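Local atomic coordinates of putative phosphatase (Clostridium difficile, PDB entry 3SD7), a protein that probably hydrolyses phosphate esters as a phosphatase of the haloacid dehalogenase-like hydrolase family, though its substrate is not established. Residues L33-G38 with V187-D192; D206-L211 with Y227-V232; D37-D42 with V210-G215. One frame throughout, in Å; residues are numbered along the deposited sequence.

Interaction 1: residues L33-G38 with V187-D192. With NA (sodium ion), chain B.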
loop_
_atom_site.group_PDB
_atom_site.type_symbol
_atom_site.label_atom_id
_atom_site.label_comp_id
_atom_site.label_asym_id
_atom_site.label_seq_id
_atom_site.Cartn_x
_atom_site.Cartn_y
_atom_site.Cartn_z
ATOM N N LEU A 33 1.653 -9.336 -8.329
ATOM C CA LEU A 33 1.460 -8.903 -6.965
ATOM C C LEU A 33 1.326 -7.388 -6.942
ATOM O O LEU A 33 2.025 -6.684 -7.675
ATOM C CB LEU A 33 2.632 -9.286 -6.080
ATOM C CG LEU A 33 2.839 -10.743 -5.751
ATOM C CD1 LEU A 33 3.296 -11.535 -6.949
ATOM C CD2 LEU A 33 3.841 -10.864 -4.586
ATOM N N PHE A 34 0.437 -6.903 -6.089
ATOM C CA PHE A 34 0.229 -5.495 -5.896
ATOM C C PHE A 34 0.353 -5.074 -4.429
ATOM O O PHE A 34 -0.143 -5.756 -3.554
ATOM C CB PHE A 34 -1.186 -5.063 -6.324
ATOM C CG PHE A 34 -1.461 -5.169 -7.780
ATOM C CD1 PHE A 34 -1.357 -4.035 -8.596
ATOM C CD2 PHE A 34 -1.908 -6.365 -8.343
ATOM C CE1 PHE A 34 -1.638 -4.112 -9.931
ATOM C CE2 PHE A 34 -2.196 -6.422 -9.719
ATOM C CZ PHE A 34 -2.056 -5.306 -10.488
ATOM N N ASP A 35 1.014 -3.950 -4.178
ATOM C CA ASP A 35 0.932 -3.312 -2.874
ATOM C C ASP A 35 -0.471 -2.632 -2.850
ATOM O O ASP A 35 -1.176 -2.585 -3.872
ATOM C CB ASP A 35 2.074 -2.335 -2.660
ATOM C CG ASP A 35 2.414 -2.157 -1.160
ATOM O OD1 ASP A 35 1.493 -2.137 -0.337
ATOM O OD2 ASP A 35 3.624 -2.072 -0.803
ATOM N N LEU A 36 -0.883 -2.121 -1.713
ATOM C CA LEU A 36 -2.228 -1.540 -1.563
ATOM C C LEU A 36 -2.215 -0.017 -1.633
ATOM O O LEU A 36 -2.516 0.568 -2.686
ATOM C CB LEU A 36 -2.858 -2.027 -0.254
ATOM C CG LEU A 36 -4.300 -1.541 -0.040
ATOM C CD1 LEU A 36 -5.293 -2.324 -0.910
ATOM C CD2 LEU A 36 -4.648 -1.687 1.410
ATOM N N ASP A 37 -1.824 0.609 -0.516
ATOM C CA ASP A 37 -1.790 2.074 -0.426
ATOM C C ASP A 37 -0.863 2.648 -1.483
ATOM O O ASP A 37 0.304 2.205 -1.665
ATOM C CB ASP A 37 -1.330 2.565 0.956
ATOM C CG ASP A 37 -2.341 2.348 2.066
ATOM O OD1 ASP A 37 -3.535 1.982 1.850
ATOM O OD2 ASP A 37 -1.914 2.592 3.227
ATOM N N GLY A 38 -1.351 3.643 -2.210
ATOM C CA GLY A 38 -0.582 4.289 -3.248
ATOM C C GLY A 38 -0.415 3.529 -4.531
ATOM O O GLY A 38 0.224 3.991 -5.438
ATOM N N VAL A 187 6.632 -13.954 -12.570
ATOM C CA VAL A 187 6.089 -13.200 -11.420
ATOM C C VAL A 187 6.556 -11.747 -11.449
ATOM O O VAL A 187 7.708 -11.456 -11.790
ATOM C CB VAL A 187 6.513 -13.840 -10.046
ATOM C CG1 VAL A 187 5.832 -13.126 -8.901
ATOM C CG2 VAL A 187 6.147 -15.342 -9.974
ATOM N N ILE A 188 5.659 -10.823 -11.099
ATOM C CA ILE A 188 5.987 -9.405 -11.064
ATOM C C ILE A 188 5.282 -8.706 -9.908
ATOM O O ILE A 188 4.143 -9.019 -9.594
ATOM C CB ILE A 188 5.690 -8.707 -12.407
ATOM C CG1 ILE A 188 6.316 -7.310 -12.434
ATOM C CG2 ILE A 188 4.176 -8.707 -12.751
ATOM C CD1 ILE A 188 6.529 -6.770 -13.901
ATOM N N MET A 189 6.002 -7.782 -9.258
ATOM C CA MET A 189 5.497 -6.962 -8.170
ATOM C C MET A 189 5.232 -5.528 -8.653
ATOM O O MET A 189 6.094 -4.904 -9.287
ATOM C CB MET A 189 6.548 -6.923 -7.040
ATOM C CG MET A 189 6.200 -5.992 -5.851
ATOM S SD MET A 189 4.823 -6.654 -4.876
ATOM C CE MET A 189 4.543 -5.289 -3.722
ATOM N N VAL A 190 4.085 -4.997 -8.280
ATOM C CA VAL A 190 3.683 -3.626 -8.646
ATOM C C VAL A 190 3.536 -2.798 -7.372
ATOM O O VAL A 190 2.815 -3.174 -6.457
ATOM C CB VAL A 190 2.360 -3.636 -9.399
ATOM C CG1 VAL A 190 1.950 -2.214 -9.806
ATOM C CG2 VAL A 190 2.438 -4.552 -10.614
ATOM N N GLY A 191 4.206 -1.649 -7.310
ATOM C CA GLY A 191 4.158 -0.835 -6.118
ATOM C C GLY A 191 4.606 0.592 -6.361
ATOM O O GLY A 191 5.189 0.882 -7.396
ATOM N N ASP A 192 4.337 1.460 -5.383
ATOM C CA ASP A 192 4.660 2.895 -5.501
ATOM C C ASP A 192 5.825 3.366 -4.635
ATOM O O ASP A 192 6.106 4.544 -4.628
ATOM C CB ASP A 192 3.468 3.752 -5.137
ATOM C CG ASP A 192 3.122 3.671 -3.635
ATOM O OD1 ASP A 192 3.135 2.537 -3.050
ATOM O OD2 ASP A 192 2.796 4.706 -3.014
HETATM NA NA NA B . 2.401 1.829 -1.089
HETATM O O HOH W 1 4.302 0.765 -1.177
HETATM O O HOH W 2 1.749 0.726 0.712
HETATM O O HOH W 3 2.386 4.179 -0.465
#

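Interaction 2: residues D206-L211 with Y227-V232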
loop_
_atom_site.group_PDB
_atom_site.type_symbol
_atom_site.label_atom_id
_atom_site.label_comp_id
_atom_site.label_asym_id
_atom_site.label_seq_id
_atom_site.Cartn_x
_atom_site.Cartn_y
_atom_site.Cartn_z
ATOM N N ASP A 206 10.655 -9.541 -11.011
ATOM C CA ASP A 206 10.557 -8.272 -11.692
ATOM C C ASP A 206 9.625 -7.317 -10.932
ATOM O O ASP A 206 8.892 -7.725 -10.006
ATOM C CB ASP A 206 10.068 -8.468 -13.140
ATOM C CG ASP A 206 11.151 -9.051 -14.063
ATOM O OD1 ASP A 206 12.314 -9.189 -13.630
ATOM O OD2 ASP A 206 10.838 -9.361 -15.242
ATOM N N SER A 207 9.679 -6.043 -11.317
ATOM C CA SER A 207 8.903 -5.010 -10.686
ATOM C C SER A 207 8.475 -3.878 -11.595
ATOM O O SER A 207 9.166 -3.506 -12.548
ATOM C CB SER A 207 9.692 -4.396 -9.512
ATOM O OG SER A 207 10.965 -3.930 -9.940
ATOM N N ILE A 208 7.324 -3.312 -11.247
ATOM C CA ILE A 208 6.810 -2.102 -11.857
ATOM C C ILE A 208 6.740 -1.065 -10.724
ATOM O O ILE A 208 6.060 -1.277 -9.699
ATOM C CB ILE A 208 5.388 -2.238 -12.410
ATOM C CG1 ILE A 208 5.347 -3.282 -13.531
ATOM C CG2 ILE A 208 4.920 -0.846 -12.949
ATOM C CD1 ILE A 208 3.948 -3.520 -14.115
ATOM N N GLY A 209 7.480 0.023 -10.881
ATOM C CA GLY A 209 7.408 1.139 -9.956
ATOM C C GLY A 209 6.433 2.154 -10.540
ATOM O O GLY A 209 6.617 2.637 -11.687
ATOM N N VAL A 210 5.384 2.485 -9.798
ATOM C CA VAL A 210 4.412 3.450 -10.280
ATOM C C VAL A 210 4.722 4.832 -9.698
ATOM O O VAL A 210 5.239 4.944 -8.590
ATOM C CB VAL A 210 2.946 3.050 -9.982
ATOM C CG1 VAL A 210 2.710 1.572 -10.385
ATOM C CG2 VAL A 210 2.559 3.270 -8.488
ATOM N N LEU A 211 4.370 5.874 -10.447
ATOM C CA LEU A 211 4.632 7.254 -10.062
ATOM C C LEU A 211 3.388 8.012 -9.601
ATOM O O LEU A 211 3.506 9.162 -9.180
ATOM C CB LEU A 211 5.279 8.039 -11.232
ATOM C CG LEU A 211 6.561 7.450 -11.828
ATOM C CD1 LEU A 211 7.022 8.311 -13.014
ATOM C CD2 LEU A 211 7.668 7.346 -10.745
ATOM N N TYR A 227 10.415 -1.813 -14.631
ATOM C CA TYR A 227 9.658 -0.832 -15.395
ATOM C C TYR A 227 9.164 0.290 -14.499
ATOM O O TYR A 227 8.939 0.086 -13.294
ATOM C CB TYR A 227 8.409 -1.489 -16.001
ATOM C CG TYR A 227 8.640 -2.825 -16.678
ATOM C CD1 TYR A 227 9.031 -2.908 -18.008
ATOM C CD2 TYR A 227 8.441 -4.013 -15.978
ATOM C CE1 TYR A 227 9.227 -4.146 -18.617
ATOM C CE2 TYR A 227 8.632 -5.248 -16.580
ATOM C CZ TYR A 227 9.026 -5.310 -17.884
ATOM O OH TYR A 227 9.220 -6.561 -18.462
ATOM N N ILE A 228 8.969 1.463 -15.102
ATOM C CA ILE A 228 8.379 2.608 -14.430
ATOM C C ILE A 228 7.127 3.049 -15.205
ATOM O O ILE A 228 7.184 3.166 -16.451
ATOM C CB ILE A 228 9.390 3.762 -14.342
ATOM C CG1 ILE A 228 10.577 3.340 -13.458
ATOM C CG2 ILE A 228 8.757 5.037 -13.776
ATOM C CD1 ILE A 228 11.702 4.355 -13.415
ATOM N N VAL A 229 6.013 3.289 -14.502
ATOM C CA VAL A 229 4.791 3.816 -15.141
ATOM C C VAL A 229 4.260 5.081 -14.451
ATOM O O VAL A 229 4.343 5.210 -13.218
ATOM C CB VAL A 229 3.667 2.753 -15.233
ATOM C CG1 VAL A 229 4.180 1.563 -16.005
ATOM C CG2 VAL A 229 3.196 2.349 -13.847
ATOM N N GLU A 230 3.747 6.025 -15.248
ATOM C CA GLU A 230 3.185 7.259 -14.723
ATOM C C GLU A 230 1.750 7.108 -14.236
ATOM O O GLU A 230 1.360 7.735 -13.254
ATOM C CB GLU A 230 3.239 8.394 -15.776
ATOM C CG GLU A 230 4.537 9.194 -15.820
ATOM C CD GLU A 230 4.648 10.253 -14.711
ATOM O OE1 GLU A 230 4.042 10.086 -13.623
ATOM O OE2 GLU A 230 5.358 11.264 -14.928
ATOM N N ASN A 231 0.978 6.242 -14.888
ATOM C CA ASN A 231 -0.424 6.121 -14.584
ATOM C C ASN A 231 -0.899 4.682 -14.616
ATOM O O ASN A 231 -0.181 3.783 -15.048
ATOM C CB ASN A 231 -1.216 6.981 -15.566
ATOM C CG ASN A 231 -0.819 6.731 -16.992
ATOM O OD1 ASN A 231 -0.874 5.599 -17.466
ATOM N ND2 ASN A 231 -0.425 7.801 -17.705
ATOM N N VAL A 232 -2.099 4.487 -14.097
ATOM C CA VAL A 232 -2.709 3.173 -13.992
ATOM C C VAL A 232 -2.863 2.499 -15.343
ATOM O O VAL A 232 -2.517 1.321 -15.502
ATOM C CB VAL A 232 -4.057 3.277 -13.245
ATOM C CG1 VAL A 232 -4.867 1.991 -13.368
ATOM C CG2 VAL A 232 -3.817 3.665 -11.772
#

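Interaction 3: residues D37-D42 with V210-G215. With NA (sodium ion), chain B; GOL (glycerol), chain E.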
loop_
_atom_site.group_PDB
_atom_site.type_symbol
_atom_site.label_atom_id
_atom_site.label_comp_id
_atom_site.label_asym_id
_atom_site.label_seq_id
_atom_site.Cartn_x
_atom_site.Cartn_y
_atom_site.Cartn_z
ATOM N N ASP A 37 -1.824 0.609 -0.516
ATOM C CA ASP A 37 -1.790 2.074 -0.426
ATOM C C ASP A 37 -0.863 2.648 -1.483
ATOM O O ASP A 37 0.304 2.205 -1.665
ATOM C CB ASP A 37 -1.330 2.565 0.956
ATOM C CG ASP A 37 -2.341 2.348 2.066
ATOM O OD1 ASP A 37 -3.535 1.982 1.850
ATOM O OD2 ASP A 37 -1.914 2.592 3.227
ATOM N N GLY A 38 -1.351 3.643 -2.210
ATOM C CA GLY A 38 -0.582 4.289 -3.248
ATOM C C GLY A 38 -0.415 3.529 -4.531
ATOM O O GLY A 38 0.224 3.991 -5.438
ATOM N N THR A 39 -1.020 2.333 -4.611
ATOM C CA THR A 39 -0.883 1.449 -5.760
ATOM C C THR A 39 -2.288 1.094 -6.263
ATOM O O THR A 39 -2.602 1.325 -7.419
ATOM C CB THR A 39 -0.105 0.214 -5.394
ATOM O OG1 THR A 39 1.207 0.603 -4.946
ATOM C CG2 THR A 39 0.071 -0.708 -6.601
ATOM N N LEU A 40 -3.094 0.517 -5.394
ATOM C CA LEU A 40 -4.499 0.250 -5.713
ATOM C C LEU A 40 -5.427 1.308 -5.233
ATOM O O LEU A 40 -6.368 1.687 -5.961
ATOM C CB LEU A 40 -4.947 -1.084 -5.105
ATOM C CG LEU A 40 -4.201 -2.329 -5.580
ATOM C CD1 LEU A 40 -4.628 -3.571 -4.744
ATOM C CD2 LEU A 40 -4.458 -2.584 -7.060
ATOM N N THR A 41 -5.221 1.754 -4.004
ATOM C CA THR A 41 -6.109 2.735 -3.343
ATOM C C THR A 41 -5.302 3.806 -2.621
ATOM O O THR A 41 -4.155 3.593 -2.239
ATOM C CB THR A 41 -7.051 2.028 -2.343
ATOM O OG1 THR A 41 -6.258 1.278 -1.401
ATOM C CG2 THR A 41 -7.995 1.050 -3.077
ATOM N N ASP A 42 -5.911 4.972 -2.461
ATOM C CA ASP A 42 -5.259 6.115 -1.814
ATOM C C ASP A 42 -5.895 6.316 -0.419
ATOM O O ASP A 42 -7.085 6.624 -0.321
ATOM C CB ASP A 42 -5.421 7.353 -2.695
ATOM C CG ASP A 42 -4.650 8.554 -2.176
ATOM O OD1 ASP A 42 -4.104 8.473 -1.067
ATOM O OD2 ASP A 42 -4.649 9.613 -2.856
ATOM N N VAL A 210 5.384 2.485 -9.798
ATOM C CA VAL A 210 4.412 3.450 -10.280
ATOM C C VAL A 210 4.722 4.832 -9.698
ATOM O O VAL A 210 5.239 4.944 -8.590
ATOM C CB VAL A 210 2.946 3.050 -9.982
ATOM C CG1 VAL A 210 2.710 1.572 -10.385
ATOM C CG2 VAL A 210 2.559 3.270 -8.488
ATOM N N LEU A 211 4.370 5.874 -10.447
ATOM C CA LEU A 211 4.632 7.254 -10.062
ATOM C C LEU A 211 3.388 8.012 -9.601
ATOM O O LEU A 211 3.506 9.162 -9.180
ATOM C CB LEU A 211 5.279 8.039 -11.232
ATOM C CG LEU A 211 6.561 7.450 -11.828
ATOM C CD1 LEU A 211 7.022 8.311 -13.014
ATOM C CD2 LEU A 211 7.668 7.346 -10.745
ATOM N N TYR A 212 2.206 7.374 -9.653
ATOM C CA TYR A 212 0.961 8.034 -9.256
ATOM C C TYR A 212 0.624 7.932 -7.776
ATOM O O TYR A 212 -0.396 8.479 -7.326
ATOM C CB TYR A 212 -0.224 7.508 -10.096
ATOM C CG TYR A 212 -0.464 6.038 -9.980
ATOM C CD1 TYR A 212 -1.133 5.507 -8.859
ATOM C CD2 TYR A 212 -0.042 5.145 -10.966
ATOM C CE1 TYR A 212 -1.358 4.171 -8.743
ATOM C CE2 TYR A 212 -0.276 3.802 -10.856
ATOM C CZ TYR A 212 -0.952 3.309 -9.751
ATOM O OH TYR A 212 -1.174 1.960 -9.642
ATOM N N GLY A 213 1.491 7.250 -7.029
ATOM C CA GLY A 213 1.339 7.076 -5.607
ATOM C C GLY A 213 2.219 7.997 -4.784
ATOM O O GLY A 213 2.349 9.225 -5.072
ATOM N N TYR A 214 2.808 7.431 -3.743
ATOM C CA TYR A 214 3.548 8.207 -2.767
ATOM C C TYR A 214 5.065 8.239 -2.971
ATOM O O TYR A 214 5.758 8.955 -2.275
ATOM C CB TYR A 214 3.150 7.787 -1.336
ATOM C CG TYR A 214 1.759 8.276 -1.023
ATOM C CD1 TYR A 214 1.567 9.481 -0.375
ATOM C CD2 TYR A 214 0.619 7.565 -1.446
ATOM C CE1 TYR A 214 0.312 9.972 -0.123
ATOM C CE2 TYR A 214 -0.662 8.078 -1.195
ATOM C CZ TYR A 214 -0.788 9.262 -0.521
ATOM O OH TYR A 214 -2.023 9.813 -0.265
ATOM N N GLY A 215 5.551 7.499 -3.943
ATOM C CA GLY A 215 6.971 7.513 -4.279
ATOM C C GLY A 215 7.258 8.512 -5.382
ATOM O O GLY A 215 6.570 8.547 -6.409
HETATM NA NA NA B . 2.401 1.829 -1.089
HETATM C C1 GOL E . -1.114 10.158 -3.992
HETATM O O1 GOL E . -1.563 9.209 -4.926
HETATM C C2 GOL E . -1.404 11.580 -4.484
HETATM O O2 GOL E . -0.698 12.480 -3.657
HETATM C C3 GOL E . -2.916 11.866 -4.468
HETATM O O3 GOL E . -3.474 11.915 -3.153
HETATM O O HOH W 1 4.302 0.765 -1.177
HETATM O O HOH W 3 2.386 4.179 -0.465
HETATM O O HOH W 2 1.749 0.726 0.712
#

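Interaction 1: residues L33-G38 with V187-D192
Leu33 and Met189 pair in parallel register, and three backbone hydrogen bonds tie the two segments together: Leu33 N to Ile188 O, Val190 N to Leu33 O and, just beyond strand 31-34, Asp35 N to Val190 O. The first is nearly straight (N-H...O angle 176°). Met189 CB points to the same face of the sheet as Leu33; CG lies anti to the backbone N (chi1 175°), and the bend at chi2 (70°) lays the thioether against the neighbouring chain, from Leu33 toward Asp35. Met189 SD then sits 3.6 Å from Leu33 CB, and Met189 CE 3.8 Å from Asp35 N. On the other face the side chains run side by side, Phe34 CD1 3.8 Å from Val190 CB. Past the strand ends a sodium ion is bound by Asp37 O and Asp192 OD1, each at 2.2 Å, and by three waters at 2.2 to 2.4 Å. Two waters donate weak hydrogen bonds to Asp35, which also salt-bridges Lys168. Tyr214 N donates to Asp192 OD2. A cation held by one carboxylate and one carbonyl at the C-terminal ends of parallel strands is consistent with a haloacid dehalogenase metal site; Asp35, Asp37 and Thr39 match the family's DxDx(T/V) pattern.

Interaction 2: residues D206-L211 with Y227-V232
Four backbone hydrogen bonds join Tyr227 to Ser207, Gly209 to Tyr227, Val229 to Gly209 and Leu211 to Val229, in the alternating pattern of parallel strands. The bond from Gly209 N to Tyr227 O measures 2.8 Å and is fairly straight, at 168°; that from Leu211 N to Val229 O is equally short but more bent, at 139°. CA-H...O contacts add to them, such as Ile228 CA to Gly209 O at 3.3 Å. Outward from the backbone, Val229 CG2 fits between two side chains of the other strand, 3.7 Å from Ile208 CG2 and 3.6 Å from Val210 CG1. It occupies the position between its own backbone N and carbonyl carbon (chi1 -58° for CG1), from which it can touch both. Further back along the same face, Ile208 CG1 meets Tyr227 CD2 at 4.0 Å, and Tyr227 OH is hydrogen-bonded to Tyr29 OH. On the face of Ile228, Leu211 CD1 lies 3.8 Å from Ile228 CG2. Helix 217-223 makes the crossover of this beta-alpha-beta unit, and its Ile220 packs on Leu211 and Ile228. Across the sheet, Ile238 of helix 235-239 covers Ile208, Tyr227 and Val229, and strand 187-191 flanks strand 206-210 on the side away from strand 227-229.

Interaction 3: residues D37-D42 with V210-G215
Gly38 and Gly213 bring the two backbones to a CA-CA distance of 4.1 Å, and Gly213 CA makes a CA-H...O contact with Gly38 O. In this haloacid dehalogenase-like fold, residues 37-42 form a loop running into the short strand 41-42 and hold Asp37 and Thr39, which match the last two positions of the DxDx(T/V) pattern; residues 210-215 lead out of the end of strand 206-210. Gly38 has a positive phi of 75°, and its N bonds to Thr41 O. Two tyrosines reach across from segment 210-215 through their hydroxyls. Tyr212 CG stands between its backbone N and carbonyl carbon (chi1 60°), turning the ring toward segment 37-42; its OH donates to Thr39 O at 2.7 Å, in the carbonyl plane and on a lone pair. Thr39 O lies at the edge of the Tyr212 ring, in its plane, and Val210 CG2 rests over one face, offset toward the rim. Tyr112 also meets this ring edge-to-face. Tyr214 donates its OH to Asp42 OD1, reaching the syn side of the carboxylate from 24° out of its plane; the same oxygen accepts a hydrogen bond from Lys44 N. A glycerol, probably from the crystallisation liquor, bridges the two segments: O1 donates to Tyr212 O and O3 to Asp42 OD2, while C1 lies over a face of the Tyr214 ring, 3.5 Å from Tyr214 CE2.

In the fold
The three contacts lie close together, their centres about 9 to 10 Å apart, from the centre of the six-stranded parallel sheet to its edge strand 227-229, and in the loops that follow its strands. Interaction 1 joins strands 31-34 and 187-191, and interaction 2 joins 206-210 and 227-229; the middle pair, 187-191 and 206-210, are themselves neighbours, so the two contacts continue across one sheet. Both segments of interaction 1 precede those of interaction 2 in the chain. Interaction 3 uses the loop after strand 31-34 and the end of strand 206-210, and so overlaps both. Residues far apart in sequence thereby meet near the sodium ion, consistent with an active site of this family at the strand ends.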